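Local coordinates for hypothetical protein yxiM (Bacillus subtilis, PDB 2O14) that probably hydrolyses ester bonds as a GDSL-family esterase, its hydrolase domain joined to a galactose-binding-like beta domain, although its substrate is not established, at residues A[106-111]-A[224-229]; A[163-168]-A[231-236]; A[214-219]-A[259-264]. One frame throughout, in Å; residues are numbered along the deposited sequence.

How the interactions relate
From the N terminus the chain first passes 106-111 in the beta domain, then 163-168, the first strand of the hydrolase domain, then 214-219. The second partners follow in the same order: 224-229 closes the loop of interaction 1, 231-236 that of interaction 2, and 259-264 that of interaction 3. Every pair of loops therefore crosses, and none nests within another. Interaction 1 joins the two domains, interaction 2 pairs neighbouring strands of the parallel sheet, and interaction 3 packs two helices beside one face of it. They meet physically: Ile224 reaches Phe234 and Phe215, and Gly168 lies against the Phe215 ring.

Interaction 1: residues A[106-111]-A[224-229]; sequences EGVFQV and ILKYIK
Tyr227, Lys226 and Val108 carry most of this meeting between a beta hairpin and residues 224-229, near the C-terminal end of helix 220-225. Val108, on its strand, directs CG2 at both partners, 4.1 Å from Lys226 CG and 4.2 Å from Tyr227 CE2. A small branched residue suits this place, since it fills the angle between an aliphatic chain and a ring. Lys226 CG in turn lies 3.5 Å above the plane of the Tyr227 ring, over its centre. The lysine chain then bends at its second torsion (chi2 83°), which carries NZ toward the hairpin turn. There a water bridges NZ, at 3.0 Å from it, to Glu106 O, to which it donates. Glu106 and Gly107 have the positive phi values of a type I' turn, an arrangement that favours glycine at the second position.

Tyr227 ends in a hydroxyl that accepts from Gln110 NE2 at 3.1 Å, the donor lying at the ring edge. The amide and ring planes stand 61° apart, and NE2 also bonds to Ala105 O, which helps fix the turn of the amide. Glu106 adds its CB beside the hydroxyl, while its carboxylate leads away to Asn133. Taken together, a small apolar patch bordered by one direct and one water-mediated bond implies a modest junction between the two domains, the lysine reaching a carbonyl through water and no salt bridge spanning it.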
loop_
_atom_site.group_PDB
_atom_site.type_symbol
_atom_site.label_atom_id
_atom_site.label_comp_id
_atom_site.label_asym_id
_atom_site.label_seq_id
_atom_site.Cartn_x
_atom_site.Cartn_y
_atom_site.Cartn_z
ATOM N N GLU A 106 -10.669 8.441 7.818
ATOM C CA GLU A 106 -11.538 7.667 8.692
ATOM C C GLU A 106 -10.752 6.936 9.783
ATOM O O GLU A 106 -11.107 5.825 10.177
ATOM C CB GLU A 106 -12.351 6.665 7.873
ATOM C CG GLU A 106 -13.189 7.316 6.777
ATOM C CD GLU A 106 -14.029 8.481 7.292
ATOM O OE1 GLU A 106 -13.641 9.646 7.049
ATOM O OE2 GLU A 106 -15.068 8.229 7.950
ATOM N N GLY A 107 -9.672 7.563 10.248
ATOM C CA GLY A 107 -8.862 6.987 11.311
ATOM C C GLY A 107 -7.845 5.908 10.980
ATOM O O GLY A 107 -7.231 5.351 11.896
ATOM N N VAL A 108 -7.645 5.607 9.700
ATOM C CA VAL A 108 -6.680 4.573 9.314
ATOM C C VAL A 108 -5.929 4.903 8.027
ATOM O O VAL A 108 -6.351 5.768 7.256
ATOM C CB VAL A 108 -7.365 3.198 9.113
ATOM C CG1 VAL A 108 -8.044 2.758 10.401
ATOM C CG2 VAL A 108 -8.378 3.276 7.981
ATOM N N PHE A 109 -4.815 4.213 7.797
ATOM C CA PHE A 109 -4.039 4.426 6.581
ATOM C C PHE A 109 -4.860 4.027 5.358
ATOM O O PHE A 109 -5.622 3.056 5.407
ATOM C CB PHE A 109 -2.764 3.584 6.606
ATOM C CG PHE A 109 -1.690 4.131 7.498
ATOM C CD1 PHE A 109 -1.193 5.415 7.300
ATOM C CD2 PHE A 109 -1.133 3.346 8.500
ATOM C CE1 PHE A 109 -0.151 5.913 8.086
ATOM C CE2 PHE A 109 -0.089 3.832 9.293
ATOM C CZ PHE A 109 0.404 5.120 9.083
ATOM N N GLN A 110 -4.702 4.772 4.267
ATOM C CA GLN A 110 -5.401 4.472 3.019
ATOM C C GLN A 110 -4.366 4.243 1.909
ATOM O O GLN A 110 -4.527 3.346 1.079
ATOM C CB GLN A 110 -6.327 5.622 2.624
ATOM C CG GLN A 110 -7.440 5.951 3.623
ATOM C CD GLN A 110 -8.516 4.883 3.701
ATOM O OE1 GLN A 110 -8.797 4.196 2.720
ATOM N NE2 GLN A 110 -9.147 4.759 4.862
ATOM N N VAL A 111 -3.314 5.061 1.888
ATOM C CA VAL A 111 -2.248 4.922 0.891
ATOM C C VAL A 111 -0.913 4.935 1.636
ATOM O O VAL A 111 -0.682 5.802 2.477
ATOM C CB VAL A 111 -2.253 6.080 -0.148
ATOM C CG1 VAL A 111 -1.240 5.786 -1.253
ATOM C CG2 VAL A 111 -3.646 6.251 -0.752
ATOM N N ILE A 224 -6.278 -2.501 7.157
ATOM C CA ILE A 224 -6.878 -3.555 6.351
ATOM C C ILE A 224 -8.090 -4.187 7.041
ATOM O O ILE A 224 -9.081 -4.498 6.385
ATOM C CB ILE A 224 -5.849 -4.656 6.030
ATOM C CG1 ILE A 224 -4.729 -4.075 5.161
ATOM C CG2 ILE A 224 -6.538 -5.828 5.327
ATOM C CD1 ILE A 224 -3.590 -5.039 4.908
ATOM N N LEU A 225 -8.006 -4.382 8.355
ATOM C CA LEU A 225 -9.108 -4.971 9.116
ATOM C C LEU A 225 -10.328 -4.061 9.107
ATOM O O LEU A 225 -11.457 -4.507 9.331
ATOM C CB LEU A 225 -8.671 -5.236 10.560
ATOM C CG LEU A 225 -7.659 -6.376 10.717
ATOM C CD1 LEU A 225 -7.101 -6.399 12.132
ATOM C CD2 LEU A 225 -8.339 -7.698 10.375
ATOM N N LYS A 226 -10.089 -2.781 8.848
ATOM C CA LYS A 226 -11.151 -1.789 8.794
ATOM C C LYS A 226 -12.134 -2.075 7.658
ATOM O O LYS A 226 -13.330 -1.813 7.787
ATOM C CB LYS A 226 -10.541 -0.400 8.583
ATOM C CG LYS A 226 -11.548 0.741 8.473
ATOM C CD LYS A 226 -11.986 1.248 9.835
ATOM C CE LYS A 226 -12.905 2.452 9.698
ATOM N NZ LYS A 226 -13.304 2.986 11.025
ATOM N N TYR A 227 -11.637 -2.623 6.552
ATOM C CA TYR A 227 -12.494 -2.868 5.397
ATOM C C TYR A 227 -12.573 -4.290 4.852
ATOM O O TYR A 227 -13.560 -4.646 4.212
ATOM C CB TYR A 227 -12.077 -1.945 4.248
ATOM C CG TYR A 227 -12.023 -0.484 4.618
ATOM C CD1 TYR A 227 -13.189 0.236 4.871
ATOM C CD2 TYR A 227 -10.802 0.187 4.705
ATOM C CE1 TYR A 227 -13.144 1.594 5.197
ATOM C CE2 TYR A 227 -10.747 1.550 5.035
ATOM C CZ TYR A 227 -11.920 2.245 5.277
ATOM O OH TYR A 227 -11.877 3.586 5.591
ATOM N N ILE A 228 -11.550 -5.104 5.088
ATOM C CA ILE A 228 -11.562 -6.467 4.558
ATOM C C ILE A 228 -12.797 -7.250 5.010
ATOM O O ILE A 228 -13.202 -7.185 6.168
ATOM C CB ILE A 228 -10.263 -7.219 4.942
ATOM C CG1 ILE A 228 -10.024 -8.369 3.960
ATOM C CG2 ILE A 228 -10.354 -7.726 6.367
ATOM C CD1 ILE A 228 -8.628 -8.978 4.048
ATOM N N LYS A 229 -13.398 -7.981 4.079
ATOM C CA LYS A 229 -14.602 -8.757 4.363
ATOM C C LYS A 229 -14.676 -10.013 3.496
ATOM O O LYS A 229 -13.794 -10.267 2.676
ATOM C CB LYS A 229 -15.841 -7.895 4.109
ATOM C CG LYS A 229 -15.904 -7.292 2.713
ATOM C CD LYS A 229 -17.170 -6.455 2.521
ATOM C CE LYS A 229 -17.142 -5.694 1.204
ATOM N NZ LYS A 229 -17.004 -6.594 0.033
HETATM O O HOH W 1 -10.800 4.205 12.262
#

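Interaction 2: residues A[163-168]-A[231-236]; sequences RTIYVG and GDYFML
Ile165 and Tyr233 pack side by side on one face of two parallel strands, Ile165 CD1 coming 3.5 Å from Tyr233 CB and lying near the plane of the tyrosine ring at its edge. Ile165 CG2 also meets CB of Met235, a selenomethionine, at 4.1 Å, and Val167 adds its own branch to that CB. Beta-branched residues suit an extended strand of this kind. On the other face Tyr166 and Phe234 are neighbours; CG of Phe234 is anti to the backbone N (chi1 173°), which lays the ring forward along the strand toward Gly168, with its edge beside Tyr166 O. Farther along, Gly168 fits where a CB would collide with Leu236 CD2.

Between the faces runs regular parallel pairing. Tyr166 N donates to Tyr233 O and its carbonyl receives Met235 N, both at 2.7 Å, while Tyr233 N reaches back to Thr164 O and Gly168 N closes on Met235 O.

At the polar edge Asp232 extends the pairing with its side chain: Thr164 N binds OD1 at 2.7 Å, approaching from above the carboxylate plane. OD2 accepts from a water, 2.6 Å away, that in turn accepts from Tyr166 OH, and Lys229 N also binds OD2. Beyond it the extended Arg163 chain lets NE donate to Gly231 O at 2.9 Å, in the guanidinium plane.

Strand 201-204 flanks 164-169 and strand 271-275 flanks 233-237, giving the central parallel sheet of an SGNH hydrolase. Helices 220-225 and 251-266 lie over the Tyr166 and Phe234 face, and strand 164-169 leads toward Ser171, the probable nucleophile.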
loop_
_atom_site.group_PDB
_atom_site.type_symbol
_atom_site.label_atom_id
_atom_site.label_comp_id
_atom_site.label_asym_id
_atom_site.label_seq_id
_atom_site.Cartn_x
_atom_site.Cartn_y
_atom_site.Cartn_z
ATOM N N ARG A 163 -14.849 -5.776 -4.249
ATOM C CA ARG A 163 -13.979 -6.905 -3.947
ATOM C C ARG A 163 -12.538 -6.406 -4.051
ATOM O O ARG A 163 -12.174 -5.741 -5.023
ATOM C CB ARG A 163 -14.230 -8.030 -4.938
ATOM C CG ARG A 163 -13.761 -9.377 -4.455
ATOM C CD ARG A 163 -14.229 -10.457 -5.399
ATOM N NE ARG A 163 -13.838 -11.782 -4.941
ATOM C CZ ARG A 163 -14.114 -12.899 -5.602
ATOM N NH1 ARG A 163 -14.785 -12.838 -6.747
ATOM N NH2 ARG A 163 -13.712 -14.070 -5.127
ATOM N N THR A 164 -11.715 -6.722 -3.057
ATOM C CA THR A 164 -10.346 -6.226 -3.064
ATOM C C THR A 164 -9.284 -7.199 -2.582
ATOM O O THR A 164 -9.542 -8.061 -1.748
ATOM C CB THR A 164 -10.226 -4.975 -2.169
ATOM O OG1 THR A 164 -11.272 -4.048 -2.489
ATOM C CG2 THR A 164 -8.869 -4.305 -2.364
ATOM N N ILE A 165 -8.080 -7.034 -3.121
ATOM C CA ILE A 165 -6.929 -7.830 -2.721
ATOM C C ILE A 165 -6.094 -6.878 -1.864
ATOM O O ILE A 165 -5.551 -5.900 -2.383
ATOM C CB ILE A 165 -6.047 -8.240 -3.916
ATOM C CG1 ILE A 165 -6.849 -9.065 -4.923
ATOM C CG2 ILE A 165 -4.844 -9.043 -3.413
ATOM C CD1 ILE A 165 -7.298 -10.390 -4.387
ATOM N N TYR A 166 -6.005 -7.141 -0.563
ATOM C CA TYR A 166 -5.208 -6.290 0.319
ATOM C C TYR A 166 -3.826 -6.920 0.421
ATOM O O TYR A 166 -3.692 -8.076 0.835
ATOM C CB TYR A 166 -5.855 -6.203 1.702
ATOM C CG TYR A 166 -7.181 -5.482 1.694
ATOM C CD1 TYR A 166 -7.243 -4.093 1.804
ATOM C CD2 TYR A 166 -8.374 -6.183 1.532
ATOM C CE1 TYR A 166 -8.461 -3.421 1.755
ATOM C CE2 TYR A 166 -9.595 -5.520 1.478
ATOM C CZ TYR A 166 -9.633 -4.141 1.589
ATOM O OH TYR A 166 -10.840 -3.491 1.526
ATOM N N VAL A 167 -2.798 -6.168 0.043
ATOM C CA VAL A 167 -1.439 -6.694 0.072
ATOM C C VAL A 167 -0.582 -6.197 1.231
ATOM O O VAL A 167 -0.499 -4.994 1.494
ATOM C CB VAL A 167 -0.691 -6.370 -1.243
ATOM C CG1 VAL A 167 0.637 -7.116 -1.285
ATOM C CG2 VAL A 167 -1.547 -6.744 -2.440
ATOM N N GLY A 168 0.057 -7.140 1.918
ATOM C CA GLY A 168 0.947 -6.803 3.012
ATOM C C GLY A 168 2.346 -7.240 2.610
ATOM O O GLY A 168 2.502 -8.257 1.928
ATOM N N GLY A 231 -14.976 -12.503 0.654
ATOM C CA GLY A 231 -14.808 -12.283 -0.767
ATOM C C GLY A 231 -13.441 -11.714 -1.084
ATOM O O GLY A 231 -12.896 -11.961 -2.164
ATOM N N ASP A 232 -12.885 -10.956 -0.141
ATOM C CA ASP A 232 -11.573 -10.346 -0.325
ATOM C C ASP A 232 -10.430 -11.313 -0.020
ATOM O O ASP A 232 -10.634 -12.397 0.531
ATOM C CB ASP A 232 -11.410 -9.114 0.576
ATOM C CG ASP A 232 -12.435 -8.032 0.291
ATOM O OD1 ASP A 232 -12.834 -7.872 -0.883
ATOM O OD2 ASP A 232 -12.827 -7.330 1.245
ATOM N N TYR A 233 -9.221 -10.896 -0.381
ATOM C CA TYR A 233 -8.025 -11.685 -0.132
ATOM C C TYR A 233 -6.969 -10.823 0.546
ATOM O O TYR A 233 -6.779 -9.657 0.187
ATOM C CB TYR A 233 -7.458 -12.238 -1.444
ATOM C CG TYR A 233 -8.228 -13.407 -2.003
ATOM C CD1 TYR A 233 -8.224 -14.640 -1.359
ATOM C CD2 TYR A 233 -8.954 -13.285 -3.184
ATOM C CE1 TYR A 233 -8.925 -15.730 -1.879
ATOM C CE2 TYR A 233 -9.658 -14.368 -3.714
ATOM C CZ TYR A 233 -9.638 -15.587 -3.055
ATOM O OH TYR A 233 -10.333 -16.657 -3.577
ATOM N N PHE A 234 -6.305 -11.390 1.549
ATOM C CA PHE A 234 -5.226 -10.696 2.237
ATOM C C PHE A 234 -3.971 -11.405 1.747
ATOM O O PHE A 234 -3.675 -12.518 2.177
ATOM C CB PHE A 234 -5.355 -10.835 3.755
ATOM C CG PHE A 234 -4.174 -10.289 4.522
ATOM C CD1 PHE A 234 -3.532 -9.118 4.114
ATOM C CD2 PHE A 234 -3.728 -10.926 5.681
ATOM C CE1 PHE A 234 -2.462 -8.584 4.850
ATOM C CE2 PHE A 234 -2.659 -10.400 6.426
ATOM C CZ PHE A 234 -2.028 -9.225 6.007
HETATM N N MSE A 235 -3.260 -10.774 0.821
HETATM C CA MSE A 235 -2.043 -11.352 0.265
HETATM C C MSE A 235 -0.879 -10.820 1.078
HETATM O O MSE A 235 -0.535 -9.638 0.995
HETATM C CB MSE A 235 -1.912 -10.956 -1.198
HETATM C CG MSE A 235 -0.857 -11.724 -1.950
HETATM SE SE MSE A 235 -1.334 -11.840 -3.810
HETATM C CE MSE A 235 -2.030 -13.643 -3.816
ATOM N N LEU A 236 -0.277 -11.706 1.866
ATOM C CA LEU A 236 0.808 -11.333 2.766
ATOM C C LEU A 236 2.153 -12.022 2.494
ATOM O O LEU A 236 2.228 -13.246 2.366
ATOM C CB LEU A 236 0.337 -11.611 4.205
ATOM C CG LEU A 236 1.082 -11.185 5.479
ATOM C CD1 LEU A 236 2.225 -12.127 5.734
ATOM C CD2 LEU A 236 1.568 -9.755 5.359
HETATM O O HOH W 2 -13.124 -4.785 1.055
#

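Interaction 3: residues A[214-219]-A[259-264]; sequences GFRNDG and RDMIRQ
Arg216 and Met261 mark the nearest approach of two helical backbones, their CA atoms 6.8 Å apart. Residues 214-217 are the last turn of one helix; the chain leaves helical angles at Asp218, and Gly219 then takes the N-cap position of helix 220-225 with a positive phi that calls for glycine. Residues 259-264 are an unbroken part of helix 251-266.

Arg216 reaches across with CG anti to the backbone N (chi1 177°) and a chain extended to NE, long enough to span the gap. Its NE and NH2 both point at one oxygen, Asp260 OD2, in a salt bridge. NH2 lies 2.7 Å from Asp260 OD2; the NE contact is shorter still, its exact length doubtful. The guanidinium and carboxylate planes are turned 46° apart. Gln264, one turn on from Asp260, sends NE2 to the same OD2 at 2.8 Å, from the opposite face of the carboxylate to NH2. A leucine in place of Arg216 would probably leave the Asp260 carboxylate without its opposite charge and freer to turn.

Beneath, Met261, a selenomethionine, bends at its last torsion to set SE 3.7 Å from Phe215 CD1 and 3.9 Å from Arg216 CB. Its long flexible chain suits the space between ring and arginine stem, and with Phe215 it makes an oblique Met-aromatic contact.

The salt bridge lies on the more exposed side and the Met-aromatic contact on the buried side, where helices pack against the parallel sheet of the SGNH hydrolase fold; the Phe215 side chain is about 11 Å from that of Ser171, the likely nucleophile.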
loop_
_atom_site.group_PDB
_atom_site.type_symbol
_atom_site.label_atom_id
_atom_site.label_comp_id
_atom_site.label_asym_id
_atom_site.label_seq_id
_atom_site.Cartn_x
_atom_site.Cartn_y
_atom_site.Cartn_z
ATOM N N GLY A 214 5.734 -5.155 13.232
ATOM C CA GLY A 214 5.391 -3.799 12.836
ATOM C C GLY A 214 4.123 -3.706 12.000
ATOM O O GLY A 214 3.283 -2.841 12.231
ATOM N N PHE A 215 3.982 -4.589 11.022
ATOM C CA PHE A 215 2.804 -4.580 10.173
ATOM C C PHE A 215 1.567 -4.758 11.046
ATOM O O PHE A 215 0.542 -4.114 10.835
ATOM C CB PHE A 215 2.892 -5.710 9.138
ATOM C CG PHE A 215 1.909 -5.575 8.011
ATOM C CD1 PHE A 215 0.591 -5.991 8.160
ATOM C CD2 PHE A 215 2.292 -4.977 6.810
ATOM C CE1 PHE A 215 -0.337 -5.808 7.127
ATOM C CE2 PHE A 215 1.377 -4.791 5.778
ATOM C CZ PHE A 215 0.059 -5.205 5.935
ATOM N N ARG A 216 1.680 -5.623 12.046
ATOM C CA ARG A 216 0.569 -5.892 12.946
ATOM C C ARG A 216 0.231 -4.751 13.894
ATOM O O ARG A 216 -0.922 -4.318 13.986
ATOM C CB ARG A 216 0.856 -7.137 13.785
ATOM C CG ARG A 216 -0.226 -7.447 14.810
ATOM C CD ARG A 216 0.114 -8.696 15.598
ATOM N NE ARG A 216 -0.977 -9.108 16.475
ATOM C CZ ARG A 216 -1.286 -8.518 17.629
ATOM N NH1 ARG A 216 -0.583 -7.478 18.063
ATOM N NH2 ARG A 216 -2.306 -8.967 18.349
ATOM N N ASN A 217 1.252 -4.257 14.580
ATOM C CA ASN A 217 1.067 -3.226 15.595
ATOM C C ASN A 217 1.067 -1.747 15.230
ATOM O O ASN A 217 0.462 -0.944 15.945
ATOM C CB ASN A 217 2.103 -3.446 16.695
ATOM C CG ASN A 217 2.052 -4.848 17.261
ATOM O OD1 ASN A 217 2.993 -5.302 17.912
ATOM N ND2 ASN A 217 0.945 -5.541 17.024
ATOM N N ASP A 218 1.712 -1.369 14.131
ATOM C CA ASP A 218 1.790 0.054 13.818
ATOM C C ASP A 218 0.838 0.684 12.801
ATOM O O ASP A 218 1.144 1.738 12.247
ATOM C CB ASP A 218 3.250 0.417 13.497
ATOM C CG ASP A 218 4.188 0.139 14.680
ATOM O OD1 ASP A 218 3.809 0.471 15.818
ATOM O OD2 ASP A 218 5.297 -0.404 14.488
ATOM N N GLY A 219 -0.313 0.060 12.564
ATOM C CA GLY A 219 -1.281 0.659 11.651
ATOM C C GLY A 219 -1.668 -0.055 10.368
ATOM O O GLY A 219 -2.827 0.026 9.942
ATOM N N ARG A 259 0.530 -15.745 12.807
ATOM C CA ARG A 259 -0.646 -16.557 13.109
ATOM C C ARG A 259 -1.814 -15.679 13.546
ATOM O O ARG A 259 -2.943 -15.859 13.094
ATOM C CB ARG A 259 -0.324 -17.557 14.223
ATOM C CG ARG A 259 -1.439 -18.553 14.518
ATOM C CD ARG A 259 -1.135 -19.338 15.784
ATOM N NE ARG A 259 0.179 -19.972 15.740
ATOM C CZ ARG A 259 0.494 -20.999 14.956
ATOM N NH1 ARG A 259 -0.410 -21.524 14.140
ATOM N NH2 ARG A 259 1.722 -21.502 14.986
ATOM N N ASP A 260 -1.528 -14.728 14.429
ATOM C CA ASP A 260 -2.544 -13.821 14.944
ATOM C C ASP A 260 -3.182 -12.987 13.839
ATOM O O ASP A 260 -4.407 -12.859 13.786
ATOM C CB ASP A 260 -1.935 -12.896 15.994
ATOM C CG ASP A 260 -2.959 -11.982 16.621
ATOM O OD1 ASP A 260 -3.873 -12.485 17.312
ATOM O OD2 ASP A 260 -2.854 -10.757 16.415
HETATM N N MSE A 261 -2.359 -12.419 12.962
HETATM C CA MSE A 261 -2.879 -11.609 11.865
HETATM C C MSE A 261 -3.815 -12.430 10.989
HETATM O O MSE A 261 -4.883 -11.961 10.601
HETATM C CB MSE A 261 -1.742 -11.059 10.999
HETATM C CG MSE A 261 -0.853 -10.051 11.696
HETATM SE SE MSE A 261 0.060 -8.916 10.417
HETATM C CE MSE A 261 1.622 -10.011 10.068
ATOM N N ILE A 262 -3.403 -13.656 10.676
ATOM C CA ILE A 262 -4.214 -14.544 9.847
ATOM C C ILE A 262 -5.575 -14.789 10.490
ATOM O O ILE A 262 -6.610 -14.757 9.819
ATOM C CB ILE A 262 -3.515 -15.905 9.643
ATOM C CG1 ILE A 262 -2.223 -15.711 8.853
ATOM C CG2 ILE A 262 -4.455 -16.870 8.926
ATOM C CD1 ILE A 262 -1.317 -16.919 8.868
ATOM N N ARG A 263 -5.571 -15.039 11.794
ATOM C CA ARG A 263 -6.809 -15.294 12.517
ATOM C C ARG A 263 -7.709 -14.066 12.543
ATOM O O ARG A 263 -8.922 -14.168 12.354
ATOM C CB ARG A 263 -6.493 -15.765 13.937
ATOM C CG ARG A 263 -5.816 -17.130 13.950
ATOM C CD ARG A 263 -5.669 -17.699 15.346
ATOM N NE ARG A 263 -5.232 -19.091 15.286
ATOM C CZ ARG A 263 -4.995 -19.855 16.349
ATOM N NH1 ARG A 263 -5.151 -19.364 17.573
ATOM N NH2 ARG A 263 -4.609 -21.114 16.187
ATOM N N GLN A 264 -7.116 -12.898 12.766
ATOM C CA GLN A 264 -7.897 -11.673 12.798
ATOM C C GLN A 264 -8.545 -11.426 11.447
ATOM O O GLN A 264 -9.704 -11.025 11.375
ATOM C CB GLN A 264 -7.020 -10.483 13.179
ATOM C CG GLN A 264 -6.598 -10.473 14.631
ATOM C CD GLN A 264 -6.086 -9.119 15.058
ATOM O OE1 GLN A 264 -6.787 -8.119 14.930
ATOM N NE2 GLN A 264 -4.861 -9.078 15.567
#